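Local coordinates for protein response regulator aspartate phosphatase H (Bacillus subtilis, PDB 3Q15) that dephosphorylates the sporulation phosphotransferase Spo0F and also acts on the response regulator ComA, helping to separate competence and sporulation in time, at residues A[107-112]-A[122-127]; A[143-148]-A[162-167]; A[21-26]-A[60-65]. All blocks are in the same frame, centred on the assembly; numbering follows the deposited sequence.

Interaction 1. Residues A[107-112]-A[122-127]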
loop_
_atom_site.group_PDB
_atom_site.type_symbol
_atom_site.label_atom_id
_atom_site.label_comp_id
_atom_site.label_asym_id
_atom_site.label_seq_id
_atom_site.Cartn_x
_atom_site.Cartn_y
_atom_site.Cartn_z
ATOM N N ARG A 107 -11.815 -13.191 -2.489
ATOM C CA ARG A 107 -10.855 -13.484 -3.542
ATOM C C ARG A 107 -9.517 -12.839 -3.208
ATOM O O ARG A 107 -8.459 -13.423 -3.445
ATOM C CB ARG A 107 -11.360 -12.999 -4.904
ATOM C CG ARG A 107 -10.351 -13.173 -6.026
ATOM C CD ARG A 107 -9.920 -14.625 -6.167
ATOM N NE ARG A 107 -8.875 -14.794 -7.172
ATOM C CZ ARG A 107 -9.102 -15.076 -8.452
ATOM N NH1 ARG A 107 -10.344 -15.220 -8.893
ATOM N NH2 ARG A 107 -8.084 -15.214 -9.291
ATOM N N GLY A 108 -9.571 -11.635 -2.651
ATOM C CA GLY A 108 -8.377 -10.945 -2.201
ATOM C C GLY A 108 -7.691 -11.695 -1.075
ATOM O O GLY A 108 -6.468 -11.838 -1.063
ATOM N N MET A 109 -8.482 -12.184 -0.127
ATOM C CA MET A 109 -7.936 -12.958 0.980
ATOM C C MET A 109 -7.358 -14.289 0.493
ATOM O O MET A 109 -6.348 -14.759 1.012
ATOM C CB MET A 109 -8.995 -13.188 2.061
ATOM C CG MET A 109 -9.367 -11.934 2.851
ATOM S SD MET A 109 -7.943 -11.166 3.653
ATOM C CE MET A 109 -8.717 -9.784 4.488
ATOM N N TYR A 110 -7.993 -14.892 -0.505
ATOM C CA TYR A 110 -7.470 -16.133 -1.076
ATOM C C TYR A 110 -6.091 -15.911 -1.690
ATOM O O TYR A 110 -5.168 -16.702 -1.484
ATOM C CB TYR A 110 -8.427 -16.705 -2.118
ATOM C CG TYR A 110 -7.924 -17.962 -2.794
ATOM C CD1 TYR A 110 -8.018 -19.200 -2.168
ATOM C CD2 TYR A 110 -7.361 -17.913 -4.063
ATOM C CE1 TYR A 110 -7.558 -20.359 -2.790
ATOM C CE2 TYR A 110 -6.898 -19.063 -4.690
ATOM C CZ TYR A 110 -7.000 -20.281 -4.048
ATOM O OH TYR A 110 -6.542 -21.426 -4.668
ATOM N N GLU A 111 -5.956 -14.828 -2.448
ATOM C CA GLU A 111 -4.676 -14.472 -3.034
ATOM C C GLU A 111 -3.661 -14.191 -1.934
ATOM O O GLU A 111 -2.509 -14.618 -2.016
ATOM C CB GLU A 111 -4.829 -13.266 -3.960
ATOM C CG GLU A 111 -5.743 -13.527 -5.161
ATOM C CD GLU A 111 -5.176 -14.566 -6.126
ATOM O OE1 GLU A 111 -3.961 -14.853 -6.058
ATOM O OE2 GLU A 111 -5.945 -15.094 -6.958
ATOM N N PHE A 112 -4.101 -13.484 -0.899
ATOM C CA PHE A 112 -3.247 -13.178 0.243
ATOM C C PHE A 112 -2.740 -14.451 0.914
ATOM O O PHE A 112 -1.567 -14.549 1.266
ATOM C CB PHE A 112 -3.997 -12.299 1.255
ATOM C CG PHE A 112 -3.267 -12.110 2.553
ATOM C CD1 PHE A 112 -2.304 -11.127 2.683
ATOM C CD2 PHE A 112 -3.551 -12.913 3.645
ATOM C CE1 PHE A 112 -1.638 -10.950 3.871
ATOM C CE2 PHE A 112 -2.886 -12.740 4.837
ATOM C CZ PHE A 112 -1.928 -11.757 4.950
ATOM N N GLY A 122 -4.881 -5.815 -5.567
ATOM C CA GLY A 122 -5.810 -5.498 -6.633
ATOM C C GLY A 122 -7.245 -5.806 -6.260
ATOM O O GLY A 122 -8.146 -5.023 -6.553
ATOM N N TYR A 123 -7.463 -6.946 -5.613
ATOM C CA TYR A 123 -8.810 -7.308 -5.179
ATOM C C TYR A 123 -9.256 -6.469 -3.984
ATOM O O TYR A 123 -10.419 -6.070 -3.898
ATOM C CB TYR A 123 -8.927 -8.811 -4.899
ATOM C CG TYR A 123 -9.002 -9.633 -6.173
ATOM C CD1 TYR A 123 -10.187 -9.721 -6.896
ATOM C CD2 TYR A 123 -7.888 -10.302 -6.660
ATOM C CE1 TYR A 123 -10.258 -10.456 -8.067
ATOM C CE2 TYR A 123 -7.948 -11.041 -7.825
ATOM C CZ TYR A 123 -9.132 -11.114 -8.525
ATOM O OH TYR A 123 -9.186 -11.850 -9.682
ATOM N N TYR A 124 -8.326 -6.184 -3.074
ATOM C CA TYR A 124 -8.623 -5.311 -1.942
ATOM C C TYR A 124 -9.126 -3.957 -2.427
ATOM O O TYR A 124 -10.090 -3.416 -1.890
ATOM C CB TYR A 124 -7.393 -5.107 -1.055
ATOM C CG TYR A 124 -6.980 -6.321 -0.256
ATOM C CD1 TYR A 124 -7.885 -7.332 0.033
ATOM C CD2 TYR A 124 -5.677 -6.455 0.210
ATOM C CE1 TYR A 124 -7.501 -8.445 0.764
ATOM C CE2 TYR A 124 -5.286 -7.561 0.940
ATOM C CZ TYR A 124 -6.200 -8.552 1.214
ATOM O OH TYR A 124 -5.801 -9.650 1.943
ATOM N N ARG A 125 -8.459 -3.407 -3.440
ATOM C CA ARG A 125 -8.836 -2.105 -3.976
ATOM C C ARG A 125 -10.225 -2.157 -4.616
ATOM O O ARG A 125 -11.071 -1.310 -4.344
ATOM C CB ARG A 125 -7.796 -1.612 -4.982
ATOM C CG ARG A 125 -6.407 -1.420 -4.392
ATOM C CD ARG A 125 -6.412 -0.356 -3.300
ATOM N NE ARG A 125 -7.174 0.814 -3.717
ATOM C CZ ARG A 125 -6.686 1.795 -4.469
ATOM N NH1 ARG A 125 -5.428 1.752 -4.882
ATOM N NH2 ARG A 125 -7.456 2.820 -4.808
ATOM N N GLU A 126 -10.459 -3.159 -5.457
ATOM C CA GLU A 126 -11.761 -3.317 -6.096
ATOM C C GLU A 126 -12.854 -3.516 -5.053
ATOM O O GLU A 126 -13.969 -3.017 -5.207
ATOM C CB GLU A 126 -11.757 -4.487 -7.090
ATOM C CG GLU A 126 -10.830 -4.292 -8.284
ATOM C CD GLU A 126 -11.115 -3.005 -9.046
ATOM O OE1 GLU A 126 -10.208 -2.149 -9.136
ATOM O OE2 GLU A 126 -12.241 -2.850 -9.562
ATOM N N ALA A 127 -12.529 -4.249 -3.992
ATOM C CA ALA A 127 -13.485 -4.505 -2.921
ATOM C C ALA A 127 -13.881 -3.211 -2.212
ATOM O O ALA A 127 -15.064 -2.966 -1.958
ATOM C CB ALA A 127 -12.916 -5.513 -1.930
#
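R107 lays its aliphatic stem over the Y123 ring: CG sits 3.4 Å from the centroid of that ring, a CH-pi contact only 10° off the ring normal. The R107 CG is anti to the backbone N (chi1 175°) and the chain bends at chi2, which folds the guanidinium back over the phenol end, with Y123 OH above the centre of one guanidinium face, 3.5 Å from R107 CZ. The same guanidinium grips E111 side-on, NE at 3.0 Å and NH2 at 3.2 Å both reaching E111 OE2, an intrahelical salt bridge which probably helps fix the arginine's rotation over the tyrosine. One turn of helix thus presents R107 and E111 together to Y123.

G108 is where the backbones come nearest. Its CA touches Y123 CB at 3.5 Å, and Y124 CE1 lies against its carbonyl carbon; there is no CB here to meet the Y124 ring. Small residues at such close crossings are a familiar feature of TPR helix pairs, and segments 107-112 and 122-127, antiparallel at 162° with their axes 8.5 Å apart, lie in the predicted first TPR repeat.

M109 starts out from the far side of its helix, but SD comes to 3.1 Å from Y124 OH and lies at the edge of the Y124 ring, a Met-aromatic contact. E111 adds CG beside Y123 CD2, while its other oxygen, OE1, bonds to Q114. F112 brings CB to 3.3 Å from Y124 OH, a buried hydroxyl that has no polar partner in the model and is hemmed in by M109 sulfur and F112 carbon.

Interaction 2. Residues A[143-148]-A[162-167]. With SO4 (sulfate ion), chain F.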
loop_
_atom_site.group_PDB
_atom_site.type_symbol
_atom_site.label_atom_id
_atom_site.label_comp_id
_atom_site.label_asym_id
_atom_site.label_seq_id
_atom_site.Cartn_x
_atom_site.Cartn_y
_atom_site.Cartn_z
ATOM N N PHE A 143 -13.725 -3.986 7.153
ATOM C CA PHE A 143 -12.887 -4.118 5.973
ATOM C C PHE A 143 -11.500 -3.522 6.204
ATOM O O PHE A 143 -10.481 -4.134 5.871
ATOM C CB PHE A 143 -13.539 -3.432 4.779
ATOM C CG PHE A 143 -12.615 -3.261 3.614
ATOM C CD1 PHE A 143 -12.402 -4.302 2.723
ATOM C CD2 PHE A 143 -11.943 -2.068 3.417
ATOM C CE1 PHE A 143 -11.546 -4.153 1.651
ATOM C CE2 PHE A 143 -11.083 -1.912 2.349
ATOM C CZ PHE A 143 -10.887 -2.955 1.460
ATOM N N HIS A 144 -11.467 -2.317 6.761
ATOM C CA HIS A 144 -10.203 -1.633 7.008
ATOM C C HIS A 144 -9.335 -2.379 8.018
ATOM O O HIS A 144 -8.116 -2.442 7.876
ATOM C CB HIS A 144 -10.442 -0.192 7.461
ATOM C CG HIS A 144 -10.912 0.707 6.363
ATOM N ND1 HIS A 144 -10.115 1.049 5.291
ATOM C CD2 HIS A 144 -12.097 1.327 6.164
ATOM C CE1 HIS A 144 -10.790 1.842 4.479
ATOM N NE2 HIS A 144 -11.996 2.028 4.985
ATOM N N PHE A 145 -9.975 -2.944 9.033
ATOM C CA PHE A 145 -9.270 -3.690 10.067
ATOM C C PHE A 145 -8.617 -4.949 9.504
ATOM O O PHE A 145 -7.431 -5.200 9.730
ATOM C CB PHE A 145 -10.240 -4.062 11.186
ATOM C CG PHE A 145 -9.619 -4.864 12.291
ATOM C CD1 PHE A 145 -9.044 -4.234 13.382
ATOM C CD2 PHE A 145 -9.626 -6.248 12.247
ATOM C CE1 PHE A 145 -8.480 -4.968 14.408
ATOM C CE2 PHE A 145 -9.060 -6.991 13.271
ATOM C CZ PHE A 145 -8.486 -6.348 14.353
ATOM N N LYS A 146 -9.397 -5.738 8.774
ATOM C CA LYS A 146 -8.917 -7.008 8.242
ATOM C C LYS A 146 -7.834 -6.800 7.191
ATOM O O LYS A 146 -6.843 -7.527 7.140
ATOM C CB LYS A 146 -10.083 -7.811 7.664
ATOM C CG LYS A 146 -11.056 -8.307 8.721
ATOM C CD LYS A 146 -12.262 -8.982 8.101
ATOM C CE LYS A 146 -13.201 -9.505 9.177
ATOM N NZ LYS A 146 -12.528 -10.506 10.057
ATOM N N VAL A 147 -8.032 -5.795 6.353
ATOM C CA VAL A 147 -7.057 -5.445 5.336
ATOM C C VAL A 147 -5.789 -4.889 5.993
ATOM O O VAL A 147 -4.676 -5.165 5.549
ATOM C CB VAL A 147 -7.660 -4.423 4.346
ATOM C CG1 VAL A 147 -6.597 -3.512 3.771
ATOM C CG2 VAL A 147 -8.438 -5.135 3.244
ATOM N N ALA A 148 -5.963 -4.104 7.054
ATOM C CA ALA A 148 -4.825 -3.574 7.805
ATOM C C ALA A 148 -3.927 -4.704 8.289
ATOM O O ALA A 148 -2.699 -4.618 8.208
ATOM C CB ALA A 148 -5.302 -2.729 8.986
ATOM N N TYR A 162 -2.358 3.349 7.551
ATOM C CA TYR A 162 -3.416 4.112 6.905
ATOM C C TYR A 162 -4.765 3.459 7.157
ATOM O O TYR A 162 -5.688 4.096 7.658
ATOM C CB TYR A 162 -3.159 4.218 5.404
ATOM C CG TYR A 162 -4.355 4.691 4.611
ATOM C CD1 TYR A 162 -4.651 6.043 4.498
ATOM C CD2 TYR A 162 -5.185 3.783 3.972
ATOM C CE1 TYR A 162 -5.746 6.477 3.770
ATOM C CE2 TYR A 162 -6.276 4.206 3.243
ATOM C CZ TYR A 162 -6.552 5.554 3.145
ATOM O OH TYR A 162 -7.641 5.983 2.420
ATOM N N HIS A 163 -4.868 2.176 6.824
ATOM C CA HIS A 163 -6.129 1.458 6.975
ATOM C C HIS A 163 -6.567 1.279 8.424
ATOM O O HIS A 163 -7.738 1.463 8.742
ATOM C CB HIS A 163 -6.071 0.106 6.265
ATOM C CG HIS A 163 -6.236 0.209 4.784
ATOM N ND1 HIS A 163 -7.455 0.442 4.185
ATOM C CD2 HIS A 163 -5.331 0.130 3.777
ATOM C CE1 HIS A 163 -7.297 0.497 2.874
ATOM N NE2 HIS A 163 -6.017 0.308 2.602
ATOM N N ILE A 164 -5.637 0.917 9.300
ATOM C CA ILE A 164 -6.001 0.654 10.686
ATOM C C ILE A 164 -6.471 1.923 11.395
ATOM O O ILE A 164 -7.281 1.864 12.322
ATOM C CB ILE A 164 -4.842 0.008 11.480
ATOM C CG1 ILE A 164 -5.379 -0.665 12.742
ATOM C CG2 ILE A 164 -3.770 1.042 11.823
ATOM C CD1 ILE A 164 -6.438 -1.705 12.471
ATOM N N LEU A 165 -5.966 3.071 10.955
ATOM C CA LEU A 165 -6.389 4.340 11.531
ATOM C C LEU A 165 -7.818 4.691 11.124
ATOM O O LEU A 165 -8.513 5.415 11.838
ATOM C CB LEU A 165 -5.427 5.468 11.150
ATOM C CG LEU A 165 -4.045 5.457 11.815
ATOM C CD1 LEU A 165 -3.194 6.599 11.279
ATOM C CD2 LEU A 165 -4.169 5.545 13.332
ATOM N N GLN A 166 -8.257 4.178 9.978
ATOM C CA GLN A 166 -9.640 4.383 9.547
ATOM C C GLN A 166 -10.579 3.471 10.327
ATOM O O GLN A 166 -11.699 3.857 10.662
ATOM C CB GLN A 166 -9.794 4.130 8.049
ATOM C CG GLN A 166 -9.040 5.114 7.178
ATOM C CD GLN A 166 -9.410 4.990 5.716
ATOM O OE1 GLN A 166 -8.644 4.454 4.917
ATOM N NE2 GLN A 166 -10.589 5.488 5.355
ATOM N N ALA A 167 -10.115 2.259 10.613
ATOM C CA ALA A 167 -10.885 1.324 11.419
ATOM C C ALA A 167 -11.088 1.870 12.830
ATOM O O ALA A 167 -12.220 1.972 13.309
ATOM C CB ALA A 167 -10.197 -0.028 11.466
HETATM S S SO4 F . -11.484 -11.887 14.262
HETATM O O1 SO4 F . -11.941 -11.308 15.522
HETATM O O2 SO4 F . -11.382 -13.336 14.404
HETATM O O3 SO4 F . -12.432 -11.568 13.198
HETATM O O4 SO4 F . -10.171 -11.339 13.930
#
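Segments 143-148 and 162-167 lie in the predicted second TPR repeat, on the antiparallel helices 137-153 and 157-172, and their axes pass 7.6 Å apart at 148°. At the centre, H144 and H163 are joined edge-on by a hydrogen bond between their ND1 atoms, 2.9 Å long; either imidazole could be the donor. Each ND1 lies near the plane of the other ring, and the rings meet rim to rim with planes 30° apart.

Carbon covers both faces of each imidazole. Over H144 stands Q166 CB, 4.0 Å from the ring centroid in a CH-pi contact, with F143 CD2 over the opposite face; further along the same glutamine, OE1 comes to 3.4 Å from H144 CE1. H163 is sandwiched between V147 CG1, 3.8 Å from its ring centroid, and Y162 CD2. V147 reaches it because CG1 is roughly anti to the backbone N (chi1 150°). Held flat in this way, the paired rings probably have little freedom to turn.

Past the histidines the contact is apolar, with two small alanines in it. A148 CB packs on I164 CB at 3.7 Å, A167 CB on F145 CB at 4.0 Å, and I164 CD1 runs alongside F145 to touch its CD1. K146 points away from the pair and makes a weak 3.3 Å hydrogen bond from NZ to O3 of a sulfate, probably from the crystallisation liquor, which R180 also binds.

Helix 178-194 covers F145 and I164, helices 93-113 and 117-128 pack on F143, and R125 of the second subunit lies against H163.

Interaction 3. Residues A[21-26]-A[60-65]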
loop_
_atom_site.group_PDB
_atom_site.type_symbol
_atom_site.label_atom_id
_atom_site.label_comp_id
_atom_site.label_asym_id
_atom_site.label_seq_id
_atom_site.Cartn_x
_atom_site.Cartn_y
_atom_site.Cartn_z
ATOM N N LYS A 21 -20.887 -17.593 -10.168
ATOM C CA LYS A 21 -20.723 -17.545 -11.616
ATOM C C LYS A 21 -21.745 -18.437 -12.320
ATOM O O LYS A 21 -22.349 -18.037 -13.316
ATOM C CB LYS A 21 -19.304 -17.954 -12.013
ATOM C CG LYS A 21 -18.230 -16.940 -11.652
ATOM C CD LYS A 21 -16.855 -17.431 -12.078
ATOM C CE LYS A 21 -15.793 -16.366 -11.851
ATOM N NZ LYS A 21 -15.791 -15.890 -10.443
ATOM N N MET A 22 -21.936 -19.645 -11.801
ATOM C CA MET A 22 -22.901 -20.564 -12.390
ATOM C C MET A 22 -24.319 -20.009 -12.272
ATOM O O MET A 22 -25.128 -20.146 -13.189
ATOM C CB MET A 22 -22.808 -21.944 -11.738
ATOM C CG MET A 22 -21.494 -22.680 -11.992
ATOM S SD MET A 22 -21.087 -22.907 -13.740
ATOM C CE MET A 22 -20.105 -21.437 -14.063
ATOM N N ILE A 23 -24.611 -19.375 -11.143
ATOM C CA ILE A 23 -25.916 -18.765 -10.923
ATOM C C ILE A 23 -26.219 -17.684 -11.957
ATOM O O ILE A 23 -27.299 -17.663 -12.549
ATOM C CB ILE A 23 -26.016 -18.158 -9.509
ATOM C CG1 ILE A 23 -26.080 -19.271 -8.462
ATOM C CG2 ILE A 23 -27.237 -17.257 -9.400
ATOM C CD1 ILE A 23 -26.097 -18.771 -7.033
ATOM N N ARG A 24 -25.257 -16.791 -12.179
ATOM C CA ARG A 24 -25.471 -15.647 -13.064
ATOM C C ARG A 24 -25.589 -16.057 -14.532
ATOM O O ARG A 24 -26.055 -15.281 -15.365
ATOM C CB ARG A 24 -24.382 -14.589 -12.870
ATOM C CG ARG A 24 -24.346 -14.011 -11.461
ATOM C CD ARG A 24 -23.457 -12.786 -11.375
ATOM N NE ARG A 24 -24.063 -11.611 -11.997
ATOM C CZ ARG A 24 -23.521 -10.931 -13.002
ATOM N NH1 ARG A 24 -22.355 -11.306 -13.513
ATOM N NH2 ARG A 24 -24.144 -9.870 -13.494
ATOM N N GLN A 25 -25.168 -17.282 -14.836
ATOM C CA GLN A 25 -25.354 -17.845 -16.168
ATOM C C GLN A 25 -26.486 -18.862 -16.138
ATOM O O GLN A 25 -26.677 -19.629 -17.081
ATOM C CB GLN A 25 -24.063 -18.485 -16.680
ATOM C CG GLN A 25 -22.944 -17.490 -16.896
ATOM C CD GLN A 25 -21.678 -18.138 -17.413
ATOM O OE1 GLN A 25 -20.575 -17.773 -17.010
ATOM N NE2 GLN A 25 -21.829 -19.100 -18.315
ATOM N N PHE A 26 -27.230 -18.858 -15.037
ATOM C CA PHE A 26 -28.422 -19.689 -14.894
ATOM C C PHE A 26 -28.182 -21.153 -15.251
ATOM O O PHE A 26 -28.982 -21.765 -15.958
ATOM C CB PHE A 26 -29.566 -19.125 -15.740
ATOM C CG PHE A 26 -30.015 -17.761 -15.315
ATOM C CD1 PHE A 26 -31.087 -17.609 -14.453
ATOM C CD2 PHE A 26 -29.363 -16.628 -15.772
ATOM C CE1 PHE A 26 -31.500 -16.353 -14.057
ATOM C CE2 PHE A 26 -29.775 -15.369 -15.379
ATOM C CZ PHE A 26 -30.844 -15.232 -14.522
ATOM N N PHE A 60 -29.699 -17.379 -0.944
ATOM C CA PHE A 60 -30.875 -16.593 -1.296
ATOM C C PHE A 60 -30.839 -16.244 -2.780
ATOM O O PHE A 60 -31.844 -16.352 -3.483
ATOM C CB PHE A 60 -30.935 -15.322 -0.441
ATOM C CG PHE A 60 -32.167 -14.485 -0.667
ATOM C CD1 PHE A 60 -33.387 -14.865 -0.132
ATOM C CD2 PHE A 60 -32.098 -13.308 -1.396
ATOM C CE1 PHE A 60 -34.521 -14.095 -0.335
ATOM C CE2 PHE A 60 -33.228 -12.533 -1.602
ATOM C CZ PHE A 60 -34.440 -12.926 -1.069
ATOM N N ARG A 61 -29.667 -15.829 -3.247
ATOM C CA ARG A 61 -29.474 -15.506 -4.653
ATOM C C ARG A 61 -29.724 -16.743 -5.508
ATOM O O ARG A 61 -30.324 -16.657 -6.579
ATOM C CB ARG A 61 -28.061 -14.966 -4.880
ATOM C CG ARG A 61 -27.774 -14.549 -6.306
ATOM C CD ARG A 61 -28.799 -13.546 -6.817
ATOM N NE ARG A 61 -28.491 -13.125 -8.182
ATOM C CZ ARG A 61 -28.874 -13.789 -9.265
ATOM N NH1 ARG A 61 -29.587 -14.899 -9.143
ATOM N NH2 ARG A 61 -28.550 -13.346 -10.471
ATOM N N HIS A 62 -29.271 -17.895 -5.022
ATOM C CA HIS A 62 -29.486 -19.163 -5.709
ATOM C C HIS A 62 -30.974 -19.482 -5.830
ATOM O O HIS A 62 -31.426 -20.004 -6.849
ATOM C CB HIS A 62 -28.764 -20.298 -4.980
ATOM C CG HIS A 62 -28.989 -21.649 -5.587
ATOM N ND1 HIS A 62 -28.122 -22.208 -6.502
ATOM C CD2 HIS A 62 -29.982 -22.553 -5.409
ATOM C CE1 HIS A 62 -28.573 -23.398 -6.862
ATOM N NE2 HIS A 62 -29.699 -23.631 -6.213
ATOM N N GLN A 63 -31.732 -19.170 -4.783
ATOM C CA GLN A 63 -33.169 -19.424 -4.784
ATOM C C GLN A 63 -33.890 -18.480 -5.747
ATOM O O GLN A 63 -34.848 -18.868 -6.413
ATOM C CB GLN A 63 -33.747 -19.293 -3.373
ATOM C CG GLN A 63 -35.218 -19.678 -3.269
ATOM C CD GLN A 63 -35.472 -21.127 -3.650
ATOM O OE1 GLN A 63 -34.694 -22.017 -3.303
ATOM N NE2 GLN A 63 -36.561 -21.371 -4.376
ATOM N N LEU A 64 -33.423 -17.238 -5.817
ATOM C CA LEU A 64 -33.960 -16.284 -6.777
ATOM C C LEU A 64 -33.829 -16.820 -8.196
ATOM O O LEU A 64 -34.732 -16.657 -9.012
ATOM C CB LEU A 64 -33.247 -14.933 -6.660
ATOM C CG LEU A 64 -33.657 -14.043 -5.486
ATOM C CD1 LEU A 64 -32.836 -12.764 -5.463
ATOM C CD2 LEU A 64 -35.145 -13.722 -5.554
ATOM N N MET A 65 -32.699 -17.457 -8.488
ATOM C CA MET A 65 -32.474 -18.031 -9.810
ATOM C C MET A 65 -33.525 -19.089 -10.135
ATOM O O MET A 65 -34.074 -19.112 -11.236
ATOM C CB MET A 65 -31.077 -18.641 -9.911
ATOM C CG MET A 65 -30.855 -19.417 -11.198
ATOM S SD MET A 65 -29.267 -20.261 -11.230
ATOM C CE MET A 65 -29.455 -21.388 -9.849
HETATM O O HOH W 1 -29.462 -15.698 -11.824
HETATM O O HOH W 2 -26.711 -11.501 -10.183
#
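One face of the R61 guanidinium rests on I23 CG2, which comes to 3.3 Å from R61 NH1, while two waters lie in plane at its edge. The F26 ring carries I23 O and the first water over one face, offset toward its rim, and M65 meets the ring obliquely, its CG 3.7 Å from F26 CD1 and its SD in a Met-aromatic contact. The H62 ring takes I23 CD1 at its edge; its nitrogens bond to W19 and E32.

I23 fills the middle, with CG2 anti to the backbone N (chi1 -71° places CG1 anti to the carbonyl carbon), which turns CG2 to R61 and sends CD1 to H62 CB at 3.7 Å. With I23 cut back to an alanine here, the R61 face and H62 edge are likely to lose their apolar cover. F26, with positive phi, is the C-prime residue of the Schellman motif ending helix 9-24, within the N-terminal three-helix bundle.

Two waters bridge the polar groups: one links I23 O (3.0 Å) to R61 NH1, another R24 NE to R61 NH2. That shared water, and the charge of E89 paired with R24, probably ease the nearness of the two like-charged arginines.

How the interactions relate
Interactions 1 and 2 are neighbours in the superhelix of TPR helices, their centres 14 Å apart. Helices 117-128 and 137-153 follow one another in the chain, and interactions 1 and 2 touch where Y124 O lies 3.5 Å from F143 CZ and Y124 CD1 lies 3.9 Å from V147 CG2, so one tyrosine serves both contacts. Both also reach the second subunit. Interaction 3 belongs to the N-terminal bundle: its centre is 23 Å from that of interaction 1, with nearest atoms about 6 Å apart, and 32 Å from that of interaction 2. Helix 9-24 also reaches interaction 1, where V14 and N17 pack against R107.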